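PDB 6WHJ: ribokinase from Giardia lamblia, which probably catalyses the magnesium-dependent transfer of phosphate from ATP to O-5 of D-ribose, giving D-ribose 5-phosphate. Local coordinates for residues Gly45-Ile50 with Lys322-Ser327; Lys54-Arg57 with Arg61-Phe64. All coordinates share one frame; numbering follows the deposited sequence. Where two conformers were deposited one is given.

Overall arrangement
Helix 44-55 runs through both contacts, whose centres lie about 12 Å apart. Near its start, residues 45-50 of contact 1 meet Thr324 and Ser325 of the turn at 322-327; the helix carries predicted ribose-binding residues, and the same turn holds Gly323 and Ser327 of the predicted potassium site. The Asn47 side chain is about 4 Å from that of Asp274, the predicted proton acceptor. At the far end, contact 2 folds residues 54-57 back against the beginning of strand 62-69. The contacts touch: Lys54 NZ probably donates a hydrogen bond to Ser325 O, and the Phe64 side chain packs on the helix, Phe64 CE1 3.5 Å from Gly45 C and Phe64 CB 3.7 Å from Ala49 CB.

Contact 1 of 2, residues Gly45-Ile50 with Lys322-Ser327; sequences GSNQAI and KGTSAS
Asn47 and Ile50, one helical turn apart near the start of helix 44-55, receive Thr324 and Ser325 from the two central positions of a type II' beta turn. In this PfkB-family sugar kinase, the helix start belongs to the predicted ribose site, while Gly323 and Ser327 are predicted potassium ligands. The Thr324 methyl sits obliquely off the oxygen-nitrogen end of the Asn47 amide, raised to one side of its plane: CG2 is 3.7 Å from Asn47 ND2 and 4.0 Å from Asn47 OD1. The two side chains cross at about a right angle. That methyl reaches the amide because it extends opposite the Thr324 backbone N, leaving OG1 beside that nitrogen.

Ser325 fits alongside the helix, its CB 3.9 Å from Ile50 CG2. Its OG stands 3.6 Å from Asn47 O, but no hydrogen bond joins the segments; Ser325 also has a second conformer, so the hydroxyl position is not unique. Packing therefore carries this join.

Further out, Ile50 also leans on His80, Tyr81 and Leu84 of helix 72-84. Asn47 touches Asp274, the predicted catalytic base, whose OD1 accepts a hydrogen bond from Gln48 NE2. The turn itself is closed by Ala326 N bonding to Gly323 O at 2.7 Å, with a weak hydrogen bond from Ser327 OG to Thr324 O at 2.8 Å.

Contact 2 of 2, residues Lys54-Arg57 with Arg61-Phe64; sequences KVLR and RAFF
The flat peptide group linking Arg61 to Ala62 takes a methyl of Leu56 on one face. Leu56 CD1 sits almost straight above the nitrogen, 3.5 Å from Ala62 N, and the two flanking CB atoms lean to the same side of the peptide plane. This methyl lies 3.6 Å from Arg61 CB and 3.9 Å from Ala62 CB, so the CD1 branch makes the close contacts. With CD1 extended away from CA (chi2 175°), the leucine reaches across from the end of its helix. The Leu56 and Arg61 side chains cross at about a right angle.

Only the base of Arg61 joins this apolar patch. Its chain bends at chi3 (83°) and leads the flat guanidinium away, where NH2 forms a salt bridge with Glu289.

This is the turn between helix 44-55 and strand 62-69 in the alpha/beta domain: Leu56 is the first residue to leave helical geometry, and the chain returns to enter the large sheet. Backbone hydrogen bonds tie Arg61 to Ile9 and Phe63 to Ile11, both in the neighbouring strand 9-12. Leu56 also packs on Val282 and Met285 of helix 272-287, while Ala62 rests against Cys52 of helix 44-55.

Contact 1 of 2, residues Gly45-Ile50 with Lys322-Ser327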
ATOM      1  N   GLY B  45     -14.693   4.235 -11.050  1.00 20.96           N
ATOM      2  CA  GLY B  45     -15.930   4.977 -11.183  1.00 19.40           C
ATOM      3  C   GLY B  45     -15.696   6.469 -11.111  1.00 21.23           C
ATOM      4  O   GLY B  45     -16.123   7.223 -11.988  1.00 20.79           O
ATOM      5  N   SER B  46     -14.950   6.913 -10.099  1.00 27.38           N
ATOM      6  CA  SER B  46     -14.756   8.346  -9.913  1.00 26.10           C
ATOM      7  C   SER B  46     -13.821   8.937 -10.961  1.00 28.60           C
ATOM      8  O   SER B  46     -14.002  10.087 -11.379  1.00 32.13           O
ATOM      9  CB  SER B  46     -14.234   8.625  -8.508  1.00 23.55           C
ATOM     10  OG  SER B  46     -14.024  10.015  -8.336  1.00 24.72           O
ATOM     11  N   ASN B  47     -12.800   8.185 -11.381  1.00 29.49           N
ATOM     12  CA  ASN B  47     -11.899   8.689 -12.417  1.00 28.32           C
ATOM     13  C   ASN B  47     -12.637   8.949 -13.715  1.00 26.39           C
ATOM     14  O   ASN B  47     -12.398   9.959 -14.384  1.00 30.05           O
ATOM     15  CB  ASN B  47     -10.762   7.706 -12.656  1.00 25.38           C
ATOM     16  CG  ASN B  47      -9.722   7.756 -11.578  1.00 31.27           C
ATOM     17  OD1 ASN B  47      -9.651   8.716 -10.802  1.00 31.92           O
ATOM     18  ND2 ASN B  47      -8.911   6.711 -11.505  1.00 30.20           N
ATOM     19  N   GLN B  48     -13.541   8.047 -14.086  1.00 26.87           N
ATOM     20  CA  GLN B  48     -14.284   8.221 -15.325  1.00 28.20           C
ATOM     21  C   GLN B  48     -15.301   9.345 -15.219  1.00 29.20           C
ATOM     22  O   GLN B  48     -15.573  10.022 -16.216  1.00 30.07           O
ATOM     23  CB  GLN B  48     -14.967   6.916 -15.710  1.00 24.18           C
ATOM     24  CG  GLN B  48     -14.032   5.920 -16.305  1.00 26.82           C
ATOM     25  CD  GLN B  48     -14.693   4.586 -16.448  1.00 27.40           C
ATOM     26  OE1 GLN B  48     -15.921   4.512 -16.496  1.00 26.45           O
ATOM     27  NE2 GLN B  48     -13.894   3.522 -16.565  1.00 23.27           N
ATOM     28  N   ALA B  49     -15.859   9.571 -14.025  1.00 26.18           N
ATOM     29  CA  ALA B  49     -16.758  10.707 -13.841  1.00 29.52           C
ATOM     30  C   ALA B  49     -15.993  12.027 -13.883  1.00 30.80           C
ATOM     31  O   ALA B  49     -16.508  13.031 -14.389  1.00 28.75           O
ATOM     32  CB  ALA B  49     -17.522  10.574 -12.526  1.00 26.02           C
ATOM     33  N   ILE B  50     -14.772  12.050 -13.345  1.00 27.03           N
ATOM     34  CA  ILE B  50     -13.991  13.279 -13.360  1.00 32.04           C
ATOM     35  C   ILE B  50     -13.526  13.600 -14.778  1.00 35.03           C
ATOM     36  O   ILE B  50     -13.542  14.763 -15.206  1.00 33.58           O
ATOM     37  CB  ILE B  50     -12.824  13.166 -12.357  1.00 32.31           C
ATOM     38  CG1 ILE B  50     -13.389  13.123 -10.931  1.00 33.81           C
ATOM     39  CG2 ILE B  50     -11.842  14.320 -12.511  1.00 31.98           C
ATOM     40  CD1 ILE B  50     -12.362  13.004  -9.803  1.00 29.86           C
ATOM     41  N   LYS B 322       1.504  13.739 -16.303  1.00 61.20           N
ATOM     42  CA  LYS B 322       1.448  12.921 -15.101  1.00 61.45           C
ATOM     43  C   LYS B 322       0.244  13.326 -14.257  1.00 60.50           C
ATOM     44  O   LYS B 322      -0.117  14.506 -14.212  1.00 64.02           O
ATOM     45  CB  LYS B 322       2.739  13.072 -14.289  1.00 60.40           C
ATOM     46  N   GLY B 323      -0.393  12.345 -13.614  1.00 64.45           N
ATOM     47  CA  GLY B 323      -1.349  12.672 -12.565  1.00 68.30           C
ATOM     48  C   GLY B 323      -2.724  12.023 -12.544  1.00 68.39           C
ATOM     49  O   GLY B 323      -3.649  12.597 -11.956  1.00 69.11           O
ATOM     50  N   THR B 324      -2.875  10.837 -13.142  1.00 61.63           N
ATOM     51  CA  THR B 324      -4.150  10.113 -13.186  1.00 61.78           C
ATOM     52  C   THR B 324      -5.238  10.968 -13.827  1.00 58.28           C
ATOM     53  O   THR B 324      -5.322  11.050 -15.058  1.00 59.15           O
ATOM     54  CB  THR B 324      -4.590   9.644 -11.785  1.00 60.25           C
ATOM     55  OG1 THR B 324      -3.528   8.912 -11.154  1.00 62.27           O
ATOM     56  CG2 THR B 324      -5.810   8.732 -11.877  1.00 52.20           C
ATOM     57  N   SER B 325      -6.094  11.589 -13.014  1.00 56.74           N
ATOM     58  CA  SER B 325      -7.109  12.479 -13.560  0.50 58.15           C
ATOM     59  C   SER B 325      -6.636  13.925 -13.650  1.00 60.06           C
ATOM     60  O   SER B 325      -7.317  14.739 -14.289  1.00 58.27           O
ATOM     61  CB  SER B 325      -8.402  12.398 -12.738  0.50 53.22           C
ATOM     62  OG  SER B 325      -9.381  11.620 -13.417  0.50 44.63           O
ATOM     63  N   ALA B 326      -5.482  14.254 -13.056  1.00 59.53           N
ATOM     64  CA  ALA B 326      -4.884  15.564 -13.282  1.00 59.04           C
ATOM     65  C   ALA B 326      -4.421  15.720 -14.723  1.00 59.46           C
ATOM     66  O   ALA B 326      -4.322  16.848 -15.220  1.00 62.71           O
ATOM     67  CB  ALA B 326      -3.712  15.787 -12.331  1.00 59.77           C
ATOM     68  N   SER B 327      -4.167  14.613 -15.411  1.00 58.41           N
ATOM     69  CA  SER B 327      -3.713  14.641 -16.792  1.00 54.12           C
ATOM     70  C   SER B 327      -4.860  14.598 -17.789  1.00 51.85           C
ATOM     71  O   SER B 327      -4.613  14.631 -18.998  1.00 50.96           O
ATOM     72  CB  SER B 327      -2.756  13.475 -17.051  1.00 56.29           C
ATOM     73  OG  SER B 327      -3.210  12.295 -16.412  1.00 59.99           O
TER

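Contact 2 of 2, residues Lys54-Arg57 with Arg61-Phe64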
ATOM      1  N   LYS B  54     -14.316  17.077 -16.963  1.00 33.80           N
ATOM      2  CA  LYS B  54     -13.276  17.935 -17.526  1.00 36.42           C
ATOM      3  C   LYS B  54     -13.355  18.051 -19.043  1.00 39.03           C
ATOM      4  O   LYS B  54     -12.968  19.081 -19.604  1.00 40.86           O
ATOM      5  CB  LYS B  54     -11.888  17.433 -17.134  1.00 36.91           C
ATOM      6  CG  LYS B  54     -11.565  17.562 -15.659  1.00 46.01           C
ATOM      7  CD  LYS B  54     -10.074  17.347 -15.456  1.00 53.45           C
ATOM      8  CE  LYS B  54      -9.632  17.629 -14.037  1.00 49.81           C
ATOM      9  NZ  LYS B  54      -8.323  16.958 -13.793  1.00 59.38           N
ATOM     10  N   VAL B  55     -13.848  17.019 -19.723  1.00 39.12           N
ATOM     11  CA  VAL B  55     -13.927  17.053 -21.174  1.00 37.34           C
ATOM     12  C   VAL B  55     -15.271  17.610 -21.625  1.00 39.39           C
ATOM     13  O   VAL B  55     -15.393  18.076 -22.768  1.00 38.30           O
ATOM     14  CB  VAL B  55     -13.655  15.638 -21.725  1.00 34.92           C
ATOM     15  CG1 VAL B  55     -13.838  15.577 -23.219  1.00 35.62           C
ATOM     16  CG2 VAL B  55     -12.233  15.192 -21.369  1.00 34.74           C
ATOM     17  N   LEU B  56     -16.260  17.631 -20.742  1.00 40.78           N
ATOM     18  CA  LEU B  56     -17.549  18.221 -21.050  1.00 41.25           C
ATOM     19  C   LEU B  56     -17.425  19.731 -21.183  1.00 44.04           C
ATOM     20  O   LEU B  56     -16.609  20.371 -20.515  1.00 43.74           O
ATOM     21  CB  LEU B  56     -18.546  17.888 -19.946  1.00 41.26           C
ATOM     22  CG  LEU B  56     -19.323  16.589 -20.092  1.00 38.79           C
ATOM     23  CD1 LEU B  56     -20.154  16.392 -18.846  1.00 36.19           C
ATOM     24  CD2 LEU B  56     -20.187  16.621 -21.344  1.00 41.10           C
ATOM     25  N   ARG B  57     -18.248  20.298 -22.066  1.00 57.31           N
ATOM     26  CA  ARG B  57     -18.359  21.750 -22.157  1.00 58.25           C
ATOM     27  C   ARG B  57     -18.888  22.332 -20.848  1.00 58.90           C
ATOM     28  O   ARG B  57     -18.262  23.211 -20.243  1.00 55.95           O
ATOM     29  CB  ARG B  57     -19.262  22.125 -23.332  1.00 58.32           C
ATOM     30  N   ARG B  61     -23.393  18.088 -16.816  1.00 38.69           N
ATOM     31  CA  ARG B  61     -24.011  16.992 -17.557  1.00 38.08           C
ATOM     32  C   ARG B  61     -23.551  15.621 -17.073  1.00 34.61           C
ATOM     33  O   ARG B  61     -24.177  14.611 -17.418  1.00 32.67           O
ATOM     34  CB  ARG B  61     -23.692  17.128 -19.045  1.00 34.70           C
ATOM     35  CG  ARG B  61     -23.821  18.541 -19.572  1.00 41.88           C
ATOM     36  CD  ARG B  61     -23.957  18.544 -21.082  1.00 40.57           C
ATOM     37  NE  ARG B  61     -25.333  18.300 -21.487  1.00 47.84           N
ATOM     38  CZ  ARG B  61     -25.751  18.272 -22.746  1.00 48.34           C
ATOM     39  NH1 ARG B  61     -24.900  18.492 -23.743  1.00 45.43           N
ATOM     40  NH2 ARG B  61     -27.030  18.041 -23.003  1.00 50.87           N
ATOM     41  N   ALA B  62     -22.466  15.561 -16.310  1.00 30.46           N
ATOM     42  CA  ALA B  62     -22.026  14.324 -15.690  1.00 30.10           C
ATOM     43  C   ALA B  62     -22.625  14.202 -14.295  1.00 33.23           C
ATOM     44  O   ALA B  62     -22.962  15.196 -13.647  1.00 37.75           O
ATOM     45  CB  ALA B  62     -20.503  14.269 -15.623  1.00 27.48           C
ATOM     46  N   PHE B  63     -22.745  12.962 -13.829  1.00 28.93           N
ATOM     47  CA  PHE B  63     -23.340  12.690 -12.525  1.00 29.07           C
ATOM     48  C   PHE B  63     -22.662  11.446 -11.973  1.00 29.49           C
ATOM     49  O   PHE B  63     -22.683  10.393 -12.619  1.00 25.44           O
ATOM     50  CB  PHE B  63     -24.860  12.493 -12.646  1.00 28.53           C
ATOM     51  CG  PHE B  63     -25.596  12.470 -11.322  1.00 30.01           C
ATOM     52  CD1 PHE B  63     -25.790  13.634 -10.601  1.00 27.70           C
ATOM     53  CD2 PHE B  63     -26.126  11.291 -10.823  1.00 29.40           C
ATOM     54  CE1 PHE B  63     -26.469  13.613  -9.397  1.00 27.73           C
ATOM     55  CE2 PHE B  63     -26.804  11.263  -9.623  1.00 25.81           C
ATOM     56  CZ  PHE B  63     -26.976  12.427  -8.909  1.00 26.96           C
ATOM     57  N   PHE B  64     -22.028  11.564 -10.809  1.00 31.61           N
ATOM     58  CA  PHE B  64     -21.318  10.438 -10.218  1.00 28.77           C
ATOM     59  C   PHE B  64     -22.156   9.852  -9.086  1.00 27.30           C
ATOM     60  O   PHE B  64     -22.689  10.589  -8.251  1.00 29.90           O
ATOM     61  CB  PHE B  64     -19.934  10.847  -9.709  1.00 26.65           C
ATOM     62  CG  PHE B  64     -19.197   9.732  -8.998  1.00 29.15           C
ATOM     63  CD1 PHE B  64     -18.990   8.509  -9.630  1.00 24.66           C
ATOM     64  CD2 PHE B  64     -18.681   9.917  -7.716  1.00 26.55           C
ATOM     65  CE1 PHE B  64     -18.321   7.484  -8.985  1.00 24.37           C
ATOM     66  CE2 PHE B  64     -18.002   8.890  -7.071  1.00 24.29           C
ATOM     67  CZ  PHE B  64     -17.823   7.674  -7.703  1.00 23.85           C
TER